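Local coordinates for protein caspase-1 (Spodoptera frugiperda, PDB 1M72) that acts as a cysteine endopeptidase and probably takes part in the caspase activation cascade that carries out apoptosis, at residues 23-28 against 140-145; 38-43 against 105-110; 129-134 against 177-182. All blocks are in the same frame, centred on the assembly; numbering follows the deposited sequence.

In the fold
Caspase-1 illustrates how a single alpha/beta fold can be stitched together by contacts that nest and cross along the chain. From the N terminus, residues 23-28 open contact 1, which closes only at 140-145, where strand 143-148 begins. Contact 2 is nested within that long loop and joins the ends of neighbouring parallel strands 31-39 and 98-106. Contact 3 opens at 129-134, before contact 1 has closed, and ends at 177-182, where strand 182-186 begins, so the two cross. They also touch directly, and both reach the second subunit. Contact 2 lies on the opposite side of the chain's centre, where it carries the probable active-site histidine.

Contact 1 of 3, residues 23-28 against 140-145; sequences PYYNMN and GKPKLF. With EDO (1,2-ethanediol), chain H.
Gly-140 meets the ring of Tyr-25 through its carbonyl oxygen: Gly-140 O lies near the ring plane, 3.5 Å from Tyr-25 CD1. At Gly-140 phi is positive (87°), a backbone shape suited to a residue without a beta carbon. A 1,2-ethanediol, probably from the crystallisation liquor, enters at the same ring edge, and its O1 donates to Gly-140 O at 2.7 Å. The diol is also hydrogen-bonded to Asp-99 O.

Lys-141 has CB turned from 23-28; along its extended chain CG lies 3.3 Å from O2 of the diol, and its ammonium is gripped by the carbonyls of Ala-98 and Thr-137. This is the point where a loop enters strand 143-148 of the central caspase sheet, and the loop 23-28, which precedes strand 31-39, packs against it through Tyr-25 and Met-27.

Pro-142 supplies the main apolar contact. Its CD sits over one face of the Tyr-25 ring, offset toward the rim, in a CH-pi contact 3.9 Å from the centroid and 22° off the normal. Tyr-25 turns its CG anti to the carbonyl carbon (chi1 -75°), which carries the ring across the proline, and its hydroxyl is fixed beyond it by Asp-181 OD1 and Thr-260 N. The neighbouring ring carbon, Pro-142 CG, meets Met-27 SD at 4.2 Å. Lys-143 then curls back along its own segment, placing NZ 2.8 Å from Lys-141 O in the carbonyl plane.

Contact 2 of 3, residues 38-43 against 105-110; sequences FNHEHF and VLTHGE
Phe-43 leans against His-108, an active-site residue by similarity to other caspases. His-108 CD2 lies over one face of the phenyl ring, 3.3 Å from Phe-43 CE1, and the two ring planes are inclined at 51°, with centroids 4.9 Å apart. Thr-107 addresses the same phenyl ring from its edge, with OG1 in the ring plane and 3.4 Å from Phe-43 CE2. Its chi1 of -170°, which sets OG1 anti to the backbone nitrogen, brings the hydroxyl to that edge, where it also bonds Tyr-115 O. The imidazole of His-108 is held from outside by Lys-49 O at NE2, and ND1 makes a weak bond to the backbone of the bound peptide. The side chain of His-108 is about 6 Å from that of Cys-150, the probable nucleophile.

Behind this first shell, parallel pairing of strands 31-39 and 98-106 in the central sheet of the caspase fold sets the positions. Leu-106 N donates to Phe-38 O at 3.0 Å and a nearly straight 169°; then His-40 N donates to Leu-106 O at 2.9 Å. Past the last bridge, His-40 and Thr-107 run side by side, pointing the same way. On one face of the sheet Leu-106 CD1 packs on the amide of Asn-39, 3.1 Å from its ND2.

That face is covered by helix 54-67, Phe-38 and His-40 pack against helix 80-92, and strand 113-115 flanks Phe-43, Thr-107 and His-108.

Contact 3 of 3, residues 129-134 against 177-182; sequences YFTADK and PVHADF
Val-178 and Ala-132 join two loops of the caspase fold: a type I turn from Pro-177 to Ala-180, which leads into strand 182-186, and the loop that follows helix 125-128. Ala-132 N donates to Val-178 O at 3.1 Å, reaching a lone pair in the carbonyl plane. Beside this bond Ala-132 CB lies 4.0 Å from Val-178 CB.

Packing is dense on the buried side. Thr-131 CB rests 3.3 Å from Val-178 O, and the phenyl ring of Phe-182 pushes in beside it, its CZ 3.3 Å from Phe-130 O while Thr-131 N sits at the ring edge, in plane. The ring of Phe-130 itself turns off toward helix 80-92, so it is the CB that meets Phe-182 CE1. The methyl of Thr-131 lies over one face of the His-179 ring, a CH-pi contact with CG2 4.0 Å from the centroid. The second subunit closes in on this part: Asp-156 of that subunit accepts from the backbone nitrogens of Val-178 and His-179, and Tyr-192 of that subunit meets the imidazole edge-to-face.

The solvent side is looser. Asp-133, which is exposed, merely grazes Val-178 with its carboxylate. Both Thr-131 OG1 and Asp-133 CG stand between the nitrogen and carbonyl carbon of their own backbones (chi1 56° and 54°), which lets Thr-131 OG1 donate to the syn lone pair of Asp-133 OD1 over a short 2.5 Å.

Contact 1 of 3, residues 23-28 against 140-145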
loop_
_atom_site.group_PDB
_atom_site.type_symbol
_atom_site.label_atom_id
_atom_site.label_comp_id
_atom_site.label_asym_id
_atom_site.label_seq_id
_atom_site.Cartn_x
_atom_site.Cartn_y
_atom_site.Cartn_z
ATOM N N PRO C 23 1.868 -6.679 -19.400
ATOM C CA PRO C 23 2.215 -6.958 -18.002
ATOM C C PRO C 23 3.123 -5.843 -17.469
ATOM O O PRO C 23 3.184 -5.611 -16.266
ATOM C CB PRO C 23 2.960 -8.302 -18.063
ATOM C CG PRO C 23 3.388 -8.435 -19.510
ATOM C CD PRO C 23 2.229 -7.818 -20.274
ATOM N N TYR C 24 3.808 -5.131 -18.356
ATOM C CA TYR C 24 4.726 -4.071 -17.904
ATOM C C TYR C 24 4.344 -2.690 -18.380
ATOM O O TYR C 24 3.733 -2.573 -19.424
ATOM C CB TYR C 24 6.161 -4.337 -18.393
ATOM C CG TYR C 24 6.781 -5.526 -17.760
ATOM C CD1 TYR C 24 6.508 -6.823 -18.227
ATOM C CD2 TYR C 24 7.561 -5.378 -16.621
ATOM C CE1 TYR C 24 6.996 -7.950 -17.563
ATOM C CE2 TYR C 24 8.048 -6.486 -15.937
ATOM C CZ TYR C 24 7.762 -7.769 -16.407
ATOM O OH TYR C 24 8.217 -8.845 -15.670
ATOM N N TYR C 25 4.685 -1.642 -17.617
ATOM C CA TYR C 25 4.423 -0.272 -18.089
ATOM C C TYR C 25 5.437 -0.032 -19.190
ATOM O O TYR C 25 6.522 -0.628 -19.174
ATOM C CB TYR C 25 4.705 0.767 -17.013
ATOM C CG TYR C 25 3.674 0.833 -15.942
ATOM C CD1 TYR C 25 2.401 1.355 -16.220
ATOM C CD2 TYR C 25 3.953 0.370 -14.640
ATOM C CE1 TYR C 25 1.416 1.414 -15.250
ATOM C CE2 TYR C 25 2.965 0.430 -13.626
ATOM C CZ TYR C 25 1.700 0.946 -13.941
ATOM O OH TYR C 25 0.712 0.951 -13.001
ATOM N N ASN C 26 5.115 0.847 -20.129
ATOM C CA ASN C 26 6.037 1.163 -21.215
ATOM C C ASN C 26 7.003 2.208 -20.700
ATOM O O ASN C 26 6.660 3.369 -20.554
ATOM C CB ASN C 26 5.264 1.685 -22.450
ATOM C CG ASN C 26 6.170 2.439 -23.480
ATOM O OD1 ASN C 26 7.398 2.441 -23.372
ATOM N ND2 ASN C 26 5.540 3.092 -24.464
ATOM N N MET C 27 8.221 1.780 -20.414
ATOM C CA MET C 27 9.247 2.693 -19.950
ATOM C C MET C 27 10.218 2.941 -21.091
ATOM O O MET C 27 11.416 3.074 -20.854
ATOM C CB MET C 27 10.014 2.088 -18.772
ATOM C CG MET C 27 9.138 1.691 -17.636
ATOM S SD MET C 27 8.180 3.070 -16.971
ATOM C CE MET C 27 9.519 3.891 -16.111
ATOM N N ASN C 28 9.720 3.006 -22.323
ATOM C CA ASN C 28 10.606 3.234 -23.440
ATOM C C ASN C 28 10.262 4.530 -24.168
ATOM O O ASN C 28 10.342 4.592 -25.392
ATOM C CB ASN C 28 10.574 2.034 -24.410
ATOM C CG ASN C 28 11.650 2.132 -25.511
ATOM O OD1 ASN C 28 12.783 2.586 -25.262
ATOM N ND2 ASN C 28 11.306 1.694 -26.729
ATOM N N GLY C 140 -2.133 6.314 -17.724
ATOM C CA GLY C 140 -1.674 4.974 -18.042
ATOM C C GLY C 140 -0.217 4.783 -17.667
ATOM O O GLY C 140 0.362 3.703 -17.881
ATOM N N LYS C 141 0.381 5.844 -17.134
ATOM C CA LYS C 141 1.786 5.814 -16.728
ATOM C C LYS C 141 1.964 5.855 -15.193
ATOM O O LYS C 141 1.154 6.427 -14.476
ATOM C CB LYS C 141 2.512 6.985 -17.358
ATOM C CG LYS C 141 2.424 6.972 -18.863
ATOM C CD LYS C 141 3.170 8.186 -19.377
ATOM C CE LYS C 141 3.016 8.386 -20.859
ATOM N NZ LYS C 141 3.612 9.715 -21.170
ATOM N N PRO C 142 3.042 5.253 -14.685
ATOM C CA PRO C 142 3.263 5.255 -13.240
ATOM C C PRO C 142 3.603 6.629 -12.636
ATOM O O PRO C 142 4.449 7.362 -13.142
ATOM C CB PRO C 142 4.386 4.225 -13.057
ATOM C CG PRO C 142 5.165 4.347 -14.289
ATOM C CD PRO C 142 4.099 4.503 -15.384
ATOM N N LYS C 143 2.921 6.951 -11.539
ATOM C CA LYS C 143 3.125 8.203 -10.807
ATOM C C LYS C 143 3.586 7.788 -9.399
ATOM O O LYS C 143 2.823 7.232 -8.607
ATOM C CB LYS C 143 1.800 9.003 -10.805
ATOM C CG LYS C 143 1.366 9.334 -12.246
ATOM C CD LYS C 143 -0.085 9.736 -12.367
ATOM C CE LYS C 143 -0.993 8.517 -12.541
ATOM N NZ LYS C 143 -1.049 8.066 -13.980
ATOM N N LEU C 144 4.859 8.053 -9.125
ATOM C CA LEU C 144 5.520 7.681 -7.876
ATOM C C LEU C 144 5.696 8.777 -6.811
ATOM O O LEU C 144 6.119 9.910 -7.090
ATOM C CB LEU C 144 6.887 7.056 -8.208
ATOM C CG LEU C 144 6.905 6.222 -9.504
ATOM C CD1 LEU C 144 8.323 5.777 -9.843
ATOM C CD2 LEU C 144 6.014 4.997 -9.364
ATOM N N PHE C 145 5.405 8.401 -5.569
ATOM C CA PHE C 145 5.513 9.339 -4.472
ATOM C C PHE C 145 6.277 8.732 -3.313
ATOM O O PHE C 145 5.932 7.652 -2.837
ATOM C CB PHE C 145 4.113 9.791 -4.029
ATOM C CG PHE C 145 3.370 10.514 -5.115
ATOM C CD1 PHE C 145 2.736 9.799 -6.137
ATOM C CD2 PHE C 145 3.417 11.905 -5.201
ATOM C CE1 PHE C 145 2.173 10.439 -7.237
ATOM C CE2 PHE C 145 2.860 12.568 -6.292
ATOM C CZ PHE C 145 2.239 11.839 -7.318
HETATM C C1 EDO H . 3.238 3.266 -19.922
HETATM O O1 EDO H . 2.258 2.401 -19.386
HETATM C C2 EDO H . 4.307 3.535 -18.901
HETATM O O2 EDO H . 4.857 4.803 -19.185
#

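Contact 2 of 3, residues 38-43 against 105-110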
loop_
_atom_site.group_PDB
_atom_site.type_symbol
_atom_site.label_atom_id
_atom_site.label_comp_id
_atom_site.label_asym_id
_atom_site.label_seq_id
_atom_site.Cartn_x
_atom_site.Cartn_y
_atom_site.Cartn_z
ATOM N N PHE C 38 11.248 17.710 -2.736
ATOM C CA PHE C 38 11.024 18.844 -1.853
ATOM C C PHE C 38 11.741 18.473 -0.597
ATOM O O PHE C 38 11.277 17.661 0.187
ATOM C CB PHE C 38 9.543 19.069 -1.564
ATOM C CG PHE C 38 8.766 19.417 -2.778
ATOM C CD1 PHE C 38 8.161 18.417 -3.538
ATOM C CD2 PHE C 38 8.650 20.746 -3.184
ATOM C CE1 PHE C 38 7.440 18.720 -4.694
ATOM C CE2 PHE C 38 7.931 21.084 -4.339
ATOM C CZ PHE C 38 7.313 20.063 -5.110
ATOM N N ASN C 39 12.893 19.094 -0.422
ATOM C CA ASN C 39 13.776 18.854 0.724
ATOM C C ASN C 39 13.638 19.984 1.725
ATOM O O ASN C 39 13.888 21.158 1.373
ATOM C CB ASN C 39 15.206 18.774 0.213
ATOM C CG ASN C 39 16.157 18.414 1.279
ATOM O OD1 ASN C 39 17.240 18.962 1.355
ATOM N ND2 ASN C 39 15.762 17.488 2.126
ATOM N N HIS C 40 13.271 19.630 2.962
ATOM C CA HIS C 40 13.043 20.628 4.015
ATOM C C HIS C 40 13.968 20.473 5.167
ATOM O O HIS C 40 13.840 19.513 5.907
ATOM C CB HIS C 40 11.627 20.529 4.565
ATOM C CG HIS C 40 10.586 20.937 3.585
ATOM N ND1 HIS C 40 10.251 22.258 3.368
ATOM C CD2 HIS C 40 9.876 20.210 2.689
ATOM C CE1 HIS C 40 9.381 22.328 2.378
ATOM N NE2 HIS C 40 9.137 21.102 1.950
ATOM N N GLU C 41 14.875 21.429 5.344
ATOM C CA GLU C 41 15.834 21.336 6.457
ATOM C C GLU C 41 15.541 22.259 7.646
ATOM O O GLU C 41 15.811 21.920 8.796
ATOM C CB GLU C 41 17.269 21.599 5.952
ATOM C CG GLU C 41 18.396 21.224 6.971
ATOM C CD GLU C 41 19.817 21.428 6.408
ATOM O OE1 GLU C 41 19.995 22.244 5.454
ATOM O OE2 GLU C 41 20.753 20.779 6.929
ATOM N N HIS C 42 14.954 23.405 7.358
ATOM C CA HIS C 42 14.704 24.379 8.396
ATOM C C HIS C 42 13.264 24.858 8.302
ATOM O O HIS C 42 12.683 24.886 7.226
ATOM C CB HIS C 42 15.715 25.514 8.204
ATOM C CG HIS C 42 17.132 25.031 8.112
ATOM N ND1 HIS C 42 17.912 25.201 6.979
ATOM C CD2 HIS C 42 17.919 24.385 9.018
ATOM C CE1 HIS C 42 19.118 24.691 7.201
ATOM N NE2 HIS C 42 19.150 24.191 8.430
ATOM N N PHE C 43 12.699 25.241 9.437
ATOM C CA PHE C 43 11.308 25.666 9.504
ATOM C C PHE C 43 11.064 26.979 10.241
ATOM O O PHE C 43 11.729 27.255 11.233
ATOM C CB PHE C 43 10.490 24.562 10.191
ATOM C CG PHE C 43 10.640 23.207 9.533
ATOM C CD1 PHE C 43 11.769 22.417 9.776
ATOM C CD2 PHE C 43 9.701 22.773 8.580
ATOM C CE1 PHE C 43 11.976 21.219 9.069
ATOM C CE2 PHE C 43 9.892 21.584 7.879
ATOM C CZ PHE C 43 11.038 20.799 8.116
ATOM N N VAL C 105 9.287 13.835 -0.863
ATOM C CA VAL C 105 9.172 14.874 0.132
ATOM C C VAL C 105 9.927 14.406 1.353
ATOM O O VAL C 105 9.708 13.305 1.828
ATOM C CB VAL C 105 7.685 15.163 0.481
ATOM C CG1 VAL C 105 7.581 16.285 1.544
ATOM C CG2 VAL C 105 6.945 15.593 -0.754
ATOM N N LEU C 106 10.839 15.247 1.836
ATOM C CA LEU C 106 11.694 14.953 3.000
ATOM C C LEU C 106 11.381 16.083 4.005
ATOM O O LEU C 106 11.798 17.249 3.802
ATOM C CB LEU C 106 13.166 15.012 2.580
ATOM C CG LEU C 106 13.556 14.382 1.231
ATOM C CD1 LEU C 106 15.039 14.701 0.944
ATOM C CD2 LEU C 106 13.362 12.891 1.270
ATOM N N THR C 107 10.660 15.749 5.080
ATOM C CA THR C 107 10.216 16.797 6.016
ATOM C C THR C 107 9.649 16.272 7.347
ATOM O O THR C 107 9.772 15.088 7.652
ATOM C CB THR C 107 9.148 17.679 5.290
ATOM O OG1 THR C 107 8.865 18.838 6.071
ATOM C CG2 THR C 107 7.839 16.902 5.052
ATOM N N HIS C 108 9.083 17.163 8.166
ATOM C CA HIS C 108 8.446 16.744 9.438
ATOM C C HIS C 108 6.957 16.423 9.141
ATOM O O HIS C 108 6.340 17.034 8.267
ATOM C CB HIS C 108 8.449 17.859 10.490
ATOM C CG HIS C 108 9.755 18.050 11.194
ATOM N ND1 HIS C 108 10.322 17.077 11.991
ATOM C CD2 HIS C 108 10.589 19.117 11.246
ATOM C CE1 HIS C 108 11.449 17.538 12.504
ATOM N NE2 HIS C 108 11.633 18.775 12.069
ATOM N N GLY C 109 6.394 15.491 9.901
ATOM C CA GLY C 109 5.001 15.129 9.733
ATOM C C GLY C 109 4.296 14.621 10.990
ATOM O O GLY C 109 4.904 14.349 12.044
ATOM N N GLU C 110 2.979 14.523 10.851
ATOM C CA GLU C 110 2.058 14.021 11.859
ATOM C C GLU C 110 1.077 13.171 11.050
ATOM O O GLU C 110 1.144 13.147 9.812
ATOM C CB GLU C 110 1.321 15.183 12.508
ATOM C CG GLU C 110 2.265 16.109 13.280
ATOM C CD GLU C 110 1.522 17.144 14.122
ATOM O OE1 GLU C 110 0.397 16.836 14.603
ATOM O OE2 GLU C 110 2.082 18.245 14.303
#

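Contact 3 of 3, residues 129-134 against 177-182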
loop_
_atom_site.group_PDB
_atom_site.type_symbol
_atom_site.label_atom_id
_atom_site.label_comp_id
_atom_site.label_asym_id
_atom_site.label_seq_id
_atom_site.Cartn_x
_atom_site.Cartn_y
_atom_site.Cartn_z
ATOM N N TYR C 129 -3.467 16.415 -7.982
ATOM C CA TYR C 129 -3.433 16.950 -9.351
ATOM C C TYR C 129 -2.924 16.015 -10.450
ATOM O O TYR C 129 -2.844 16.413 -11.621
ATOM C CB TYR C 129 -2.568 18.223 -9.414
ATOM C CG TYR C 129 -2.990 19.314 -8.457
ATOM C CD1 TYR C 129 -2.401 19.419 -7.191
ATOM C CD2 TYR C 129 -3.992 20.236 -8.804
ATOM C CE1 TYR C 129 -2.788 20.407 -6.298
ATOM C CE2 TYR C 129 -4.394 21.230 -7.911
ATOM C CZ TYR C 129 -3.784 21.303 -6.661
ATOM O OH TYR C 129 -4.165 22.248 -5.749
ATOM N N PHE C 130 -2.558 14.788 -10.099
ATOM C CA PHE C 130 -2.051 13.909 -11.119
ATOM C C PHE C 130 -2.979 12.775 -11.507
ATOM O O PHE C 130 -2.571 11.854 -12.205
ATOM C CB PHE C 130 -0.685 13.401 -10.701
ATOM C CG PHE C 130 0.322 14.497 -10.527
ATOM C CD1 PHE C 130 0.893 15.123 -11.646
ATOM C CD2 PHE C 130 0.679 14.940 -9.239
ATOM C CE1 PHE C 130 1.817 16.186 -11.478
ATOM C CE2 PHE C 130 1.604 16.003 -9.048
ATOM C CZ PHE C 130 2.175 16.629 -10.156
ATOM N N THR C 131 -4.228 12.816 -11.052
ATOM C CA THR C 131 -5.142 11.766 -11.483
ATOM C C THR C 131 -5.329 11.915 -13.024
ATOM O O THR C 131 -5.134 13.005 -13.580
ATOM C CB THR C 131 -6.484 11.825 -10.704
ATOM O OG1 THR C 131 -7.084 13.127 -10.835
ATOM C CG2 THR C 131 -6.243 11.457 -9.199
ATOM N N ALA C 132 -5.666 10.839 -13.720
ATOM C CA ALA C 132 -5.774 10.891 -15.199
ATOM C C ALA C 132 -6.637 12.006 -15.787
ATOM O O ALA C 132 -6.330 12.534 -16.846
ATOM C CB ALA C 132 -6.248 9.554 -15.751
ATOM N N ASP C 133 -7.729 12.356 -15.116
ATOM C CA ASP C 133 -8.561 13.424 -15.625
ATOM C C ASP C 133 -7.851 14.785 -15.552
ATOM O O ASP C 133 -8.005 15.609 -16.450
ATOM C CB ASP C 133 -9.878 13.444 -14.858
ATOM C CG ASP C 133 -9.674 13.529 -13.361
ATOM O OD1 ASP C 133 -8.608 13.093 -12.870
ATOM O OD2 ASP C 133 -10.591 14.023 -12.684
ATOM N N LYS C 134 -7.062 15.022 -14.511
ATOM C CA LYS C 134 -6.370 16.305 -14.367
ATOM C C LYS C 134 -5.046 16.366 -15.120
ATOM O O LYS C 134 -4.608 17.448 -15.508
ATOM C CB LYS C 134 -6.133 16.622 -12.881
ATOM C CG LYS C 134 -7.429 16.613 -12.054
ATOM C CD LYS C 134 -7.245 17.039 -10.604
ATOM C CE LYS C 134 -8.444 16.604 -9.741
ATOM N NZ LYS C 134 -9.635 17.442 -9.999
ATOM N N PRO C 177 -9.294 3.564 -14.555
ATOM C CA PRO C 177 -9.779 4.448 -13.475
ATOM C C PRO C 177 -8.824 5.619 -13.411
ATOM O O PRO C 177 -7.627 5.428 -13.642
ATOM C CB PRO C 177 -9.675 3.570 -12.214
ATOM C CG PRO C 177 -9.659 2.174 -12.727
ATOM C CD PRO C 177 -8.860 2.263 -14.017
ATOM N N VAL C 178 -9.320 6.811 -13.100
ATOM C CA VAL C 178 -8.418 7.953 -13.030
ATOM C C VAL C 178 -7.496 7.897 -11.819
ATOM O O VAL C 178 -6.528 8.663 -11.746
ATOM C CB VAL C 178 -9.205 9.317 -13.090
ATOM C CG1 VAL C 178 -10.221 9.232 -14.256
ATOM C CG2 VAL C 178 -9.929 9.667 -11.740
ATOM N N HIS C 179 -7.783 6.987 -10.878
ATOM C CA HIS C 179 -6.937 6.817 -9.689
ATOM C C HIS C 179 -5.955 5.669 -9.790
ATOM O O HIS C 179 -5.244 5.374 -8.807
ATOM C CB HIS C 179 -7.767 6.567 -8.463
ATOM C CG HIS C 179 -8.438 7.782 -7.959
ATOM N ND1 HIS C 179 -7.803 8.678 -7.117
ATOM C CD2 HIS C 179 -9.650 8.318 -8.261
ATOM C CE1 HIS C 179 -8.604 9.720 -6.928
ATOM N NE2 HIS C 179 -9.728 9.528 -7.611
ATOM N N ALA C 180 -5.935 4.994 -10.936
ATOM C CA ALA C 180 -5.021 3.872 -11.097
ATOM C C ALA C 180 -3.632 4.402 -11.348
ATOM O O ALA C 180 -3.451 5.533 -11.772
ATOM C CB ALA C 180 -5.414 2.986 -12.302
ATOM N N ASP C 181 -2.660 3.545 -11.080
ATOM C CA ASP C 181 -1.262 3.806 -11.384
ATOM C C ASP C 181 -0.458 4.728 -10.525
ATOM O O ASP C 181 0.510 5.365 -10.985
ATOM C CB ASP C 181 -1.135 4.180 -12.869
ATOM C CG ASP C 181 -1.778 3.122 -13.757
ATOM O OD1 ASP C 181 -1.658 1.922 -13.397
ATOM O OD2 ASP C 181 -2.420 3.474 -14.768
ATOM N N PHE C 182 -0.835 4.732 -9.258
ATOM C CA PHE C 182 -0.125 5.522 -8.270
ATOM C C PHE C 182 0.586 4.526 -7.356
ATOM O O PHE C 182 0.060 3.428 -7.060
ATOM C CB PHE C 182 -1.097 6.380 -7.415
ATOM C CG PHE C 182 -1.613 7.611 -8.119
ATOM C CD1 PHE C 182 -1.054 8.881 -7.852
ATOM C CD2 PHE C 182 -2.642 7.508 -9.071
ATOM C CE1 PHE C 182 -1.507 10.043 -8.530
ATOM C CE2 PHE C 182 -3.110 8.651 -9.749
ATOM C CZ PHE C 182 -2.536 9.937 -9.481
#